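Long-range contacts in cell wall binding protein cwp8 (Peptoclostridium difficile, PDB 5J6Q), which probably attaches to the bacterial cell wall through its three CWB2 modules and displays its other domains at the surface as part of the S-layer: residues K417-V422 against G441-V446; I315-D320 against A337-S342; D38-I43 against I73-H78; G66-V71 against T179-N184. All blocks are in the same frame, centred on the assembly; numbering follows the deposited sequence.

Contact 1. Residues K417-V422 against G441-V446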
loop_
_atom_site.group_PDB
_atom_site.type_symbol
_atom_site.label_atom_id
_atom_site.label_comp_id
_atom_site.label_asym_id
_atom_site.label_seq_id
_atom_site.Cartn_x
_atom_site.Cartn_y
_atom_site.Cartn_z
ATOM N N LYS A 417 -39.627 20.167 7.012
ATOM C CA LYS A 417 -40.508 19.810 8.142
ATOM C C LYS A 417 -39.749 19.564 9.451
ATOM O O LYS A 417 -40.354 19.286 10.488
ATOM C CB LYS A 417 -41.308 18.542 7.790
ATOM C CG LYS A 417 -40.543 17.248 8.061
ATOM C CD LYS A 417 -41.411 16.180 8.711
ATOM C CE LYS A 417 -42.113 16.696 9.947
ATOM N NZ LYS A 417 -41.650 16.006 11.179
ATOM N N THR A 418 -38.426 19.651 9.404
ATOM C CA THR A 418 -37.617 19.411 10.584
ATOM C C THR A 418 -36.583 20.501 10.797
ATOM O O THR A 418 -36.101 21.149 9.850
ATOM C CB THR A 418 -36.936 18.028 10.462
ATOM O OG1 THR A 418 -35.750 18.023 11.241
ATOM C CG2 THR A 418 -36.543 17.693 9.031
ATOM N N ALA A 419 -36.267 20.723 12.071
ATOM C CA ALA A 419 -35.254 21.681 12.435
ATOM C C ALA A 419 -34.589 21.214 13.742
ATOM O O ALA A 419 -35.220 20.537 14.559
ATOM C CB ALA A 419 -35.848 23.051 12.583
ATOM N N PHE A 420 -33.313 21.542 13.904
ATOM C CA PHE A 420 -32.528 21.078 15.048
ATOM C C PHE A 420 -32.104 22.228 15.880
ATOM O O PHE A 420 -31.772 23.259 15.309
ATOM C CB PHE A 420 -31.243 20.350 14.553
ATOM C CG PHE A 420 -31.589 18.970 14.118
ATOM C CD1 PHE A 420 -31.659 18.648 12.772
ATOM C CD2 PHE A 420 -31.931 17.998 15.049
ATOM C CE1 PHE A 420 -32.068 17.397 12.378
ATOM C CE2 PHE A 420 -32.341 16.735 14.639
ATOM C CZ PHE A 420 -32.407 16.448 13.315
ATOM N N VAL A 421 -32.075 22.078 17.197
ATOM C CA VAL A 421 -31.636 23.192 18.062
ATOM C C VAL A 421 -30.523 22.755 18.908
ATOM O O VAL A 421 -30.603 21.716 19.544
ATOM C CB VAL A 421 -32.773 23.749 18.968
ATOM C CG1 VAL A 421 -32.182 24.511 20.154
ATOM C CG2 VAL A 421 -33.657 24.676 18.151
ATOM N N VAL A 422 -29.458 23.557 18.949
ATOM C CA VAL A 422 -28.229 23.195 19.684
ATOM C C VAL A 422 -27.726 24.423 20.361
ATOM O O VAL A 422 -28.122 25.528 19.954
ATOM C CB VAL A 422 -27.178 22.620 18.630
ATOM C CG1 VAL A 422 -27.845 21.529 17.733
ATOM C CG2 VAL A 422 -26.639 23.740 17.736
ATOM N N GLY A 441 -32.578 18.772 4.603
ATOM C CA GLY A 441 -32.921 20.182 4.497
ATOM C C GLY A 441 -33.266 20.818 5.840
ATOM O O GLY A 441 -33.729 21.959 5.896
ATOM N N ALA A 442 -33.012 20.086 6.931
ATOM C CA ALA A 442 -33.267 20.575 8.280
ATOM C C ALA A 442 -32.251 21.597 8.744
ATOM O O ALA A 442 -31.039 21.357 8.695
ATOM C CB ALA A 442 -33.288 19.417 9.248
ATOM N N PRO A 443 -32.696 22.802 9.137
ATOM C CA PRO A 443 -31.736 23.784 9.612
ATOM C C PRO A 443 -31.220 23.390 10.987
ATOM O O PRO A 443 -31.830 22.594 11.725
ATOM C CB PRO A 443 -32.543 25.096 9.626
ATOM C CG PRO A 443 -33.976 24.661 9.623
ATOM C CD PRO A 443 -34.000 23.416 8.837
ATOM N N ILE A 444 -30.106 24.003 11.356
ATOM C CA ILE A 444 -29.525 23.738 12.624
ATOM C C ILE A 444 -29.484 25.092 13.231
ATOM O O ILE A 444 -28.687 25.926 12.809
ATOM C CB ILE A 444 -28.091 23.144 12.487
ATOM C CG1 ILE A 444 -28.147 21.664 12.018
ATOM C CG2 ILE A 444 -27.380 23.265 13.808
ATOM C CD1 ILE A 444 -26.738 21.173 11.563
ATOM N N ILE A 445 -30.307 25.309 14.244
ATOM C CA ILE A 445 -30.381 26.619 14.836
ATOM C C ILE A 445 -29.564 26.571 16.077
ATOM O O ILE A 445 -29.734 25.660 16.893
ATOM C CB ILE A 445 -31.892 26.916 15.104
ATOM C CG1 ILE A 445 -32.702 26.883 13.757
ATOM C CG2 ILE A 445 -32.023 28.264 15.803
ATOM C CD1 ILE A 445 -32.127 27.891 12.704
ATOM N N VAL A 446 -28.690 27.517 16.212
ATOM C CA VAL A 446 -27.802 27.640 17.341
ATOM C C VAL A 446 -28.434 28.732 18.234
ATOM O O VAL A 446 -28.760 29.796 17.700
ATOM C CB VAL A 446 -26.446 28.071 16.809
ATOM C CG1 VAL A 446 -25.443 28.251 17.945
ATOM C CG2 VAL A 446 -25.923 27.065 15.788
#

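Contact 2. Residues I315-D320 against A337-S342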
loop_
_atom_site.group_PDB
_atom_site.type_symbol
_atom_site.label_atom_id
_atom_site.label_comp_id
_atom_site.label_asym_id
_atom_site.label_seq_id
_atom_site.Cartn_x
_atom_site.Cartn_y
_atom_site.Cartn_z
ATOM N N ILE A 315 -19.223 26.641 -0.528
ATOM C CA ILE A 315 -19.508 27.121 0.779
ATOM C C ILE A 315 -18.111 27.284 1.318
ATOM O O ILE A 315 -17.342 26.309 1.332
ATOM C CB ILE A 315 -20.328 26.210 1.705
ATOM C CG1 ILE A 315 -21.555 25.612 0.995
ATOM C CG2 ILE A 315 -20.796 27.066 2.902
ATOM C CD1 ILE A 315 -22.682 26.670 0.825
ATOM N N LEU A 316 -17.768 28.471 1.786
ATOM C CA LEU A 316 -16.430 28.755 2.316
ATOM C C LEU A 316 -16.550 29.202 3.807
ATOM O O LEU A 316 -17.266 30.150 4.100
ATOM C CB LEU A 316 -15.844 29.847 1.455
ATOM C CG LEU A 316 -14.357 30.045 1.547
ATOM C CD1 LEU A 316 -13.615 28.751 1.335
ATOM C CD2 LEU A 316 -13.976 31.059 0.414
ATOM N N VAL A 317 -15.902 28.474 4.770
ATOM C CA VAL A 317 -16.069 28.882 6.175
ATOM C C VAL A 317 -14.689 29.181 6.729
ATOM O O VAL A 317 -13.707 28.908 6.036
ATOM C CB VAL A 317 -16.866 27.722 6.907
ATOM C CG1 VAL A 317 -16.025 26.469 7.028
ATOM C CG2 VAL A 317 -17.323 28.145 8.293
ATOM N N GLY A 318 -14.554 29.790 7.928
ATOM C CA GLY A 318 -13.219 29.998 8.487
ATOM C C GLY A 318 -12.673 28.632 8.948
ATOM O O GLY A 318 -13.456 27.761 9.382
ATOM N N GLU A 319 -11.361 28.435 8.837
ATOM C CA GLU A 319 -10.711 27.182 9.185
ATOM C C GLU A 319 -11.004 26.636 10.561
ATOM O O GLU A 319 -10.866 25.458 10.768
ATOM C CB GLU A 319 -9.192 27.352 9.079
ATOM C CG GLU A 319 -8.703 28.519 9.958
ATOM C CD GLU A 319 -7.187 28.724 9.859
ATOM O OE1 GLU A 319 -6.712 29.865 10.086
ATOM O OE2 GLU A 319 -6.478 27.733 9.560
ATOM N N ASP A 320 -11.357 27.489 11.499
ATOM C CA ASP A 320 -11.634 27.122 12.875
ATOM C C ASP A 320 -13.131 27.325 13.260
ATOM O O ASP A 320 -13.502 27.090 14.413
ATOM C CB ASP A 320 -10.787 28.012 13.816
ATOM C CG ASP A 320 -9.311 28.002 13.530
ATOM O OD1 ASP A 320 -8.755 26.897 13.275
ATOM O OD2 ASP A 320 -8.706 29.089 13.560
ATOM N N ALA A 337 -22.694 22.053 -3.020
ATOM C CA ALA A 337 -21.424 22.779 -2.932
ATOM C C ALA A 337 -20.534 22.121 -1.916
ATOM O O ALA A 337 -21.079 21.556 -0.966
ATOM C CB ALA A 337 -21.688 24.209 -2.465
ATOM N N PRO A 338 -19.201 22.152 -2.053
ATOM C CA PRO A 338 -18.276 21.524 -1.033
ATOM C C PRO A 338 -18.095 22.477 0.113
ATOM O O PRO A 338 -18.236 23.693 -0.132
ATOM C CB PRO A 338 -16.949 21.417 -1.747
ATOM C CG PRO A 338 -17.036 22.683 -2.807
ATOM C CD PRO A 338 -18.484 22.631 -3.254
ATOM N N ILE A 339 -17.661 21.977 1.312
ATOM C CA ILE A 339 -17.442 22.913 2.337
ATOM C C ILE A 339 -15.959 23.031 2.316
ATOM O O ILE A 339 -15.230 22.085 2.563
ATOM C CB ILE A 339 -18.070 22.601 3.701
ATOM C CG1 ILE A 339 -19.604 22.712 3.670
ATOM C CG2 ILE A 339 -17.500 23.610 4.675
ATOM C CD1 ILE A 339 -20.413 21.913 4.868
ATOM N N LEU A 340 -15.469 24.191 1.939
ATOM C CA LEU A 340 -14.024 24.310 1.817
ATOM C C LEU A 340 -13.645 25.314 2.905
ATOM O O LEU A 340 -14.526 25.903 3.483
ATOM C CB LEU A 340 -13.549 24.763 0.404
ATOM C CG LEU A 340 -13.760 23.673 -0.687
ATOM C CD1 LEU A 340 -13.596 24.300 -2.131
ATOM C CD2 LEU A 340 -12.725 22.537 -0.544
ATOM N N LEU A 341 -12.381 25.519 3.158
ATOM C CA LEU A 341 -11.979 26.322 4.288
ATOM C C LEU A 341 -11.015 27.428 3.885
ATOM O O LEU A 341 -10.148 27.186 3.045
ATOM C CB LEU A 341 -11.228 25.379 5.277
ATOM C CG LEU A 341 -11.970 24.071 5.709
ATOM C CD1 LEU A 341 -11.008 23.111 6.470
ATOM C CD2 LEU A 341 -13.117 24.381 6.565
ATOM N N SER A 342 -11.098 28.602 4.572
ATOM C CA SER A 342 -10.186 29.684 4.285
ATOM C C SER A 342 -9.492 30.181 5.541
ATOM O O SER A 342 -10.022 30.036 6.641
ATOM C CB SER A 342 -10.949 30.876 3.704
ATOM O OG SER A 342 -10.060 31.775 3.068
#

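Contact 3. Residues D38-I43 against I73-H78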
loop_
_atom_site.group_PDB
_atom_site.type_symbol
_atom_site.label_atom_id
_atom_site.label_comp_id
_atom_site.label_asym_id
_atom_site.label_seq_id
_atom_site.Cartn_x
_atom_site.Cartn_y
_atom_site.Cartn_z
ATOM N N ASP A 38 40.478 -20.030 -22.209
ATOM C CA ASP A 38 39.021 -20.046 -22.336
ATOM C C ASP A 38 38.482 -19.183 -21.185
ATOM O O ASP A 38 39.151 -19.152 -20.106
ATOM C CB ASP A 38 38.504 -21.471 -22.141
ATOM C CG ASP A 38 38.373 -22.242 -23.415
ATOM O OD1 ASP A 38 38.792 -21.716 -24.476
ATOM O OD2 ASP A 38 37.857 -23.378 -23.365
ATOM N N ARG A 39 37.343 -18.465 -21.357
ATOM C CA ARG A 39 36.845 -17.791 -20.166
ATOM C C ARG A 39 36.372 -18.834 -19.118
ATOM O O ARG A 39 35.936 -19.942 -19.470
ATOM C CB ARG A 39 35.621 -16.893 -20.388
ATOM C CG ARG A 39 35.767 -15.903 -21.538
ATOM C CD ARG A 39 34.357 -15.610 -22.077
ATOM N NE ARG A 39 34.393 -14.371 -22.837
ATOM C CZ ARG A 39 33.366 -13.787 -23.451
ATOM N NH1 ARG A 39 33.548 -12.658 -24.127
ATOM N NH2 ARG A 39 32.137 -14.328 -23.387
ATOM N N VAL A 40 36.430 -18.439 -17.857
ATOM C CA VAL A 40 35.967 -19.340 -16.810
ATOM C C VAL A 40 34.484 -19.071 -16.530
ATOM O O VAL A 40 33.845 -19.944 -15.958
ATOM C CB VAL A 40 36.780 -19.320 -15.505
ATOM C CG1 VAL A 40 38.291 -19.627 -15.541
ATOM C CG2 VAL A 40 36.186 -18.728 -14.250
ATOM N N TYR A 41 33.947 -17.899 -16.899
ATOM C CA TYR A 41 32.516 -17.704 -16.708
ATOM C C TYR A 41 31.857 -17.820 -18.040
ATOM O O TYR A 41 32.374 -17.307 -19.051
ATOM C CB TYR A 41 32.182 -16.368 -16.048
ATOM C CG TYR A 41 32.719 -16.360 -14.636
ATOM C CD1 TYR A 41 33.813 -15.583 -14.298
ATOM C CD2 TYR A 41 32.145 -17.162 -13.651
ATOM C CE1 TYR A 41 34.337 -15.595 -13.000
ATOM C CE2 TYR A 41 32.656 -17.188 -12.354
ATOM C CZ TYR A 41 33.753 -16.405 -12.038
ATOM O OH TYR A 41 34.252 -16.444 -10.757
ATOM N N ASP A 42 30.727 -18.553 -18.056
ATOM C CA ASP A 42 29.948 -18.733 -19.241
ATOM C C ASP A 42 28.851 -17.630 -19.084
ATOM O O ASP A 42 27.982 -17.676 -18.190
ATOM C CB ASP A 42 29.391 -20.191 -19.288
ATOM C CG ASP A 42 28.418 -20.345 -20.427
ATOM O OD1 ASP A 42 28.278 -19.399 -21.185
ATOM O OD2 ASP A 42 27.774 -21.440 -20.551
ATOM N N ILE A 43 28.914 -16.614 -19.928
ATOM C CA ILE A 43 27.987 -15.537 -19.752
ATOM C C ILE A 43 27.122 -15.260 -21.003
ATOM O O ILE A 43 27.640 -15.147 -22.092
ATOM C CB ILE A 43 28.732 -14.310 -19.435
ATOM C CG1 ILE A 43 29.705 -14.586 -18.225
ATOM C CG2 ILE A 43 27.777 -13.191 -19.196
ATOM C CD1 ILE A 43 30.202 -13.269 -17.572
ATOM N N ILE A 73 25.061 -15.893 -15.846
ATOM C CA ILE A 73 26.460 -16.052 -15.533
ATOM C C ILE A 73 26.563 -17.408 -14.918
ATOM O O ILE A 73 25.812 -17.731 -13.987
ATOM C CB ILE A 73 27.028 -14.995 -14.488
ATOM C CG1 ILE A 73 26.822 -13.609 -14.953
ATOM C CG2 ILE A 73 28.525 -15.306 -14.206
ATOM C CD1 ILE A 73 25.533 -13.019 -14.379
ATOM N N GLN A 74 27.471 -18.228 -15.399
ATOM C CA GLN A 74 27.671 -19.506 -14.742
ATOM C C GLN A 74 29.158 -19.919 -14.700
ATOM O O GLN A 74 29.825 -20.027 -15.733
ATOM C CB GLN A 74 26.875 -20.605 -15.397
ATOM C CG GLN A 74 27.161 -21.959 -14.745
ATOM C CD GLN A 74 26.295 -23.049 -15.343
ATOM O OE1 GLN A 74 25.824 -22.951 -16.481
ATOM N NE2 GLN A 74 26.134 -24.165 -14.605
ATOM N N ASP A 75 29.663 -20.134 -13.501
ATOM C CA ASP A 75 31.047 -20.534 -13.369
ATOM C C ASP A 75 31.221 -21.948 -13.885
ATOM O O ASP A 75 30.464 -22.839 -13.495
ATOM C CB ASP A 75 31.406 -20.415 -11.904
ATOM C CG ASP A 75 32.795 -20.840 -11.523
ATOM O OD1 ASP A 75 33.483 -21.453 -12.349
ATOM O OD2 ASP A 75 33.180 -20.565 -10.411
ATOM N N LYS A 76 32.169 -22.177 -14.771
ATOM C CA LYS A 76 32.357 -23.537 -15.305
ATOM C C LYS A 76 33.212 -24.412 -14.345
ATOM O O LYS A 76 33.562 -25.519 -14.714
ATOM C CB LYS A 76 33.058 -23.488 -16.665
ATOM C CG LYS A 76 32.357 -22.566 -17.706
ATOM C CD LYS A 76 33.156 -22.647 -19.025
ATOM C CE LYS A 76 32.709 -21.644 -20.086
ATOM N NZ LYS A 76 33.869 -21.196 -20.864
ATOM N N GLY A 77 33.499 -23.890 -13.129
ATOM C CA GLY A 77 34.315 -24.571 -12.149
ATOM C C GLY A 77 35.794 -24.257 -12.311
ATOM O O GLY A 77 36.458 -24.738 -13.232
ATOM N N HIS A 78 36.314 -23.466 -11.411
ATOM C CA HIS A 78 37.730 -23.134 -11.480
ATOM C C HIS A 78 38.336 -23.057 -10.095
ATOM O O HIS A 78 37.620 -22.914 -9.096
ATOM C CB HIS A 78 37.916 -21.738 -12.154
ATOM C CG HIS A 78 37.219 -20.664 -11.391
ATOM N ND1 HIS A 78 37.893 -19.650 -10.752
ATOM C CD2 HIS A 78 35.895 -20.463 -11.134
ATOM C CE1 HIS A 78 37.013 -18.884 -10.119
ATOM N NE2 HIS A 78 35.803 -19.349 -10.335
HETATM O O HOH W 1 35.339 -23.425 -21.554
HETATM O O HOH W 2 25.547 -21.137 -18.756
#

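Contact 4. Residues G66-V71 against T179-N184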
loop_
_atom_site.group_PDB
_atom_site.type_symbol
_atom_site.label_atom_id
_atom_site.label_comp_id
_atom_site.label_asym_id
_atom_site.label_seq_id
_atom_site.Cartn_x
_atom_site.Cartn_y
_atom_site.Cartn_z
ATOM N N GLY A 66 9.166 -1.236 -20.469
ATOM C CA GLY A 66 8.525 -2.521 -20.218
ATOM C C GLY A 66 9.364 -3.733 -20.591
ATOM O O GLY A 66 9.301 -4.767 -19.929
ATOM N N GLN A 67 10.171 -3.607 -21.657
ATOM C CA GLN A 67 11.018 -4.724 -22.122
ATOM C C GLN A 67 12.087 -5.110 -21.113
ATOM O O GLN A 67 12.607 -4.281 -20.360
ATOM C CB GLN A 67 11.686 -4.343 -23.461
ATOM C CG GLN A 67 10.683 -4.322 -24.618
ATOM C CD GLN A 67 11.405 -4.328 -25.953
ATOM O OE1 GLN A 67 12.380 -3.564 -26.178
ATOM N NE2 GLN A 67 10.956 -5.190 -26.861
ATOM N N SER A 68 12.448 -6.347 -21.122
ATOM C CA SER A 68 13.470 -6.813 -20.217
ATOM C C SER A 68 14.355 -7.850 -20.941
ATOM O O SER A 68 13.993 -8.314 -22.045
ATOM C CB SER A 68 12.790 -7.380 -18.964
ATOM O OG SER A 68 12.308 -8.706 -19.113
ATOM N N LEU A 69 15.530 -8.215 -20.336
ATOM C CA LEU A 69 16.372 -9.247 -20.927
ATOM C C LEU A 69 17.032 -9.933 -19.744
ATOM O O LEU A 69 17.075 -9.333 -18.644
ATOM C CB LEU A 69 17.450 -8.659 -21.896
ATOM C CG LEU A 69 18.337 -7.521 -21.280
ATOM C CD1 LEU A 69 19.331 -8.042 -20.233
ATOM C CD2 LEU A 69 19.171 -6.799 -22.447
ATOM N N LYS A 70 17.540 -11.120 -19.911
ATOM C CA LYS A 70 18.207 -11.724 -18.749
ATOM C C LYS A 70 19.684 -11.957 -19.035
ATOM O O LYS A 70 20.008 -12.294 -20.144
ATOM C CB LYS A 70 17.631 -13.139 -18.406
ATOM C CG LYS A 70 16.108 -13.231 -18.126
ATOM C CD LYS A 70 15.591 -14.701 -18.390
ATOM C CE LYS A 70 14.079 -14.871 -18.239
ATOM N NZ LYS A 70 13.608 -16.214 -18.748
ATOM N N VAL A 71 20.547 -11.787 -18.024
ATOM C CA VAL A 71 21.953 -12.116 -18.112
ATOM C C VAL A 71 22.229 -13.338 -17.317
ATOM O O VAL A 71 21.977 -13.351 -16.126
ATOM C CB VAL A 71 22.846 -11.010 -17.589
ATOM C CG1 VAL A 71 24.313 -11.409 -17.811
ATOM C CG2 VAL A 71 22.531 -9.699 -18.264
ATOM N N THR A 179 20.903 -15.516 -12.544
ATOM C CA THR A 179 20.244 -14.724 -13.545
ATOM C C THR A 179 19.932 -13.398 -13.050
ATOM O O THR A 179 19.380 -13.239 -11.941
ATOM C CB THR A 179 18.925 -15.387 -13.979
ATOM O OG1 THR A 179 19.269 -16.619 -14.581
ATOM C CG2 THR A 179 18.132 -14.506 -14.981
ATOM N N VAL A 180 20.256 -12.424 -13.866
ATOM C CA VAL A 180 19.966 -11.098 -13.475
ATOM C C VAL A 180 19.048 -10.596 -14.548
ATOM O O VAL A 180 19.368 -10.637 -15.758
ATOM C CB VAL A 180 21.274 -10.251 -13.402
ATOM C CG1 VAL A 180 20.951 -8.819 -12.998
ATOM C CG2 VAL A 180 22.288 -10.903 -12.444
ATOM N N THR A 181 17.948 -10.083 -14.150
ATOM C CA THR A 181 17.001 -9.616 -15.148
ATOM C C THR A 181 17.156 -8.204 -15.174
ATOM O O THR A 181 17.275 -7.630 -14.088
ATOM C CB THR A 181 15.577 -10.055 -14.722
ATOM O OG1 THR A 181 15.619 -11.499 -14.602
ATOM C CG2 THR A 181 14.517 -9.579 -15.690
ATOM N N VAL A 182 17.201 -7.600 -16.375
ATOM C CA VAL A 182 17.372 -6.157 -16.468
ATOM C C VAL A 182 16.147 -5.619 -17.115
ATOM O O VAL A 182 15.794 -6.118 -18.197
ATOM C CB VAL A 182 18.657 -5.731 -17.283
ATOM C CG1 VAL A 182 18.645 -4.236 -17.482
ATOM C CG2 VAL A 182 19.937 -6.126 -16.522
ATOM N N LYS A 183 15.500 -4.587 -16.476
ATOM C CA LYS A 183 14.238 -4.055 -16.985
ATOM C C LYS A 183 14.247 -2.591 -17.200
ATOM O O LYS A 183 14.722 -1.849 -16.332
ATOM C CB LYS A 183 13.057 -4.289 -15.978
ATOM C CG LYS A 183 12.918 -5.658 -15.383
ATOM C CD LYS A 183 11.553 -5.727 -14.604
ATOM C CE LYS A 183 11.264 -7.080 -13.984
ATOM N NZ LYS A 183 10.125 -7.028 -12.987
ATOM N N ASN A 184 13.725 -2.132 -18.334
ATOM C CA ASN A 184 13.626 -0.694 -18.447
ATOM C C ASN A 184 12.250 -0.332 -17.767
ATOM O O ASN A 184 11.188 -0.349 -18.382
ATOM C CB ASN A 184 13.704 -0.278 -19.860
ATOM C CG ASN A 184 13.442 1.177 -20.087
ATOM O OD1 ASN A 184 13.056 1.905 -19.173
ATOM N ND2 ASN A 184 13.611 1.689 -21.314
#

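Contact 1. Residues K417-V422 against G441-V446
Phe420 and Ile444 sit side by side in two neighbouring parallel strands, and Phe420 bonds through its N and its O to Pro443 and Ile445, the residues before and after Ile444. Phe420 N donates to Pro443 O at 2.8 Å, while its carbonyl oxygen takes a nearly straight bond from Ile445 N at 2.7 Å. Ile445 O then accepts from Val422 N at 3.0 Å, so Ile445 bonds through both its N and its O to 417-422. Proline suits position 443 because its nitrogen has no hydrogen to give and only its carbonyl is needed here.

Packing is dense on the face of Phe420, Ile444, Val422 and Val446. Val422 turns CG2 inward, placed between its own backbone N and carbonyl carbon (chi1 -50° for CG1), and this one methyl meets both Val446 CG2 at 3.9 Å and Ile444 CG2 at 4.0 Å. Branched residues fit such a position, since their methyls fill the space close to the strand. Helix 434-438 lies against Phe420 and Ile444 on this face; on the other, Pro443 and Ile445 meet Ala409 of helix 401-410.

The contact thins toward its start. The side chain of Thr418, partly exposed, meets the methyl of Ala442, Thr418 OG1 3.5 Å from Ala442 CB, and poorly ordered Lys417 points away, its amine modelled in a salt bridge with Glu463. The two parallel strands, with helices on both faces, form a beta-alpha-beta unit of a Toprim-like CWB2 module, its crossover running through helices 427-430 and 434-438.

Contact 2. Residues I315-D320 against A337-S342
Val317 has CG1 between its backbone N and its carbonyl carbon (chi1 69°), which brings that methyl alongside Leu341, whose CG lies anti to the carbonyl carbon (chi1 -53°). The two side chains point the same way from adjacent strands, and Val317 CG1 rests 3.6 Å from Leu341 CD2. The same methyl also meets Ile339 CG2 at 4.0 Å, filling the notch between two residues of the facing strand. Farther back, Ile315 extends CG1 to the methyl of Ala337 at 3.7 Å, a pairing of a long side chain with a short one.

On the other face Leu316 leans across the strand boundary. Its CD1 lies 4.1 Å from Leu340 CB, and its CG touches Ser342 CB.

Between these two faces runs the ladder of a parallel beta-alpha-beta unit in a CWB2 module, its crossover made by helices 322-327 and 329-334. Strand 313-318 is interior to the sheet, with Leu316 bonded to Tyr369 and Val371 on its far side, whereas 339-342 is an edge strand of this sheet. Ile315 O receives Leu340 N at 2.9 Å, and Val317 O receives Ser342 N at 3.0 Å. The last bond, Glu319 N to Ser342 O at 3.0 Å, is more bent, with an N-H...O angle of 141°. Gly318 ends the strand and has no side chain to add to the packing. Ser342 is buried, and its hydroxyl is satisfied by Ser346 O; helix 349-359 packs on Leu340, and helix 294-305 on Leu341.

Contact 3. Residues D38-I43 against I73-H78
An antiparallel strand pair in the mixed N-terminal sheet brings Tyr41 against Asp75, Asp42 against Gln74 and Ile43 against Ile73. Asp42 and Gln74 form the hydrogen-bonded pair: Asp42 N gives to Gln74 O and Gln74 N to Asp42 O, each at 2.9 Å. Lys76 N extends the ladder to Val40 O with an almost straight bond of 3.0 Å.

On the face of Tyr41, Tyr41 CE2 lies 3.5 Å from Asp75 CB, and the ring and carboxylate planes stand 70° apart. Ile73 CG2 touches the same ring at CD2, 4.1 Å away. An aromatic suits this place because it spans two residues of the facing strand, and helix 13-24 lies alongside through Ala22. The carboxylate of Asp75 is paired with Lys175. Glycine fits position 77 because at its backbone angles (phi 89°, psi 107°) a CB would strike the preceding carbonyl oxygen.

Beyond the strand ends, Val40 sets CG2 over one face of the His78 ring, 3.7 Å from its centroid, a CH-pi contact.

Lys76 runs its aliphatic chain past Asp42 CB, then bends at its last torsion, and NZ donates to Arg39 O at 2.8 Å. A water accepts from the same NZ and donates to Asp38 OD2. A second water gives to Gln74 OE1 and, weakly, to Asp42 OD2, while Gln74 NE2 is taken by Lys175 O.

Contact 4. Residues G66-V71 against T179-N184
Gly66 opens the ladder by donating its N to Asn184 O at 3.0 Å; its positive phi of 93° belongs to a turn conformation that glycine readily adopts. Gln67 then offers its carbonyl to Asn184 N, while its amide oxygen turns back to Thr64 N.

At Ser68 the strand proper begins. It faces Lys183 as a non-hydrogen-bonded pair; Ser68 CB lies 4.0 Å from Lys183 CG, and the extended lysine carries its amine away. Leu69 is gripped twice by Val182: N to Val182 O at 3.0 Å, O from Val182 N at 2.9 Å. With CG between its backbone N and carbonyl carbon (chi1 53°), Leu69 swings CD1 to within 3.8 Å of Val182 CB, the two side chains pointing the same way.

Lys70 returns to the Ser68 face. Lys70 CB meets the methyl Thr179 CG2 at 3.7 Å, and the chain runs on beside Thr181, whose OG1 is nearest to Lys70 CG. Val71 closes the run by exchanging two bonds with Val180, its N reaching Val180 O at 2.8 Å. Helix 53-61 covers Leu69, Val71 and Val182, and Leu15 of helix 13-24 reaches Val71, Val180 and Val182.

The antiparallel pair is thus amphipathic: serine, threonine and lysine put their polar ends on one face, and leucine and valine bury the other under helices, while the regular backbone bonds hold the strands in register.

Overall arrangement
The contacts come along the chain as two groups. Contacts 3 and 4 lie at the N-terminal end, with alternating segments, and share strand 68-75 of one mixed sheet; their centres are about 21 Å apart and they touch where Ile43 CG2 meets Val71 CG1. Helix 13-24 packs against both. Contact 2 and then contact 1 follow, in successive CWB2 ranges, each pairing the two strands at one end of a separate four-stranded parallel sheet with the same strand order. Their centres are about 20 Å apart without touching. From contact 3 to contact 1 the centres span about 83 Å, consistent with an elongated protein whose probable wall-binding part lies far from its N-terminal domain.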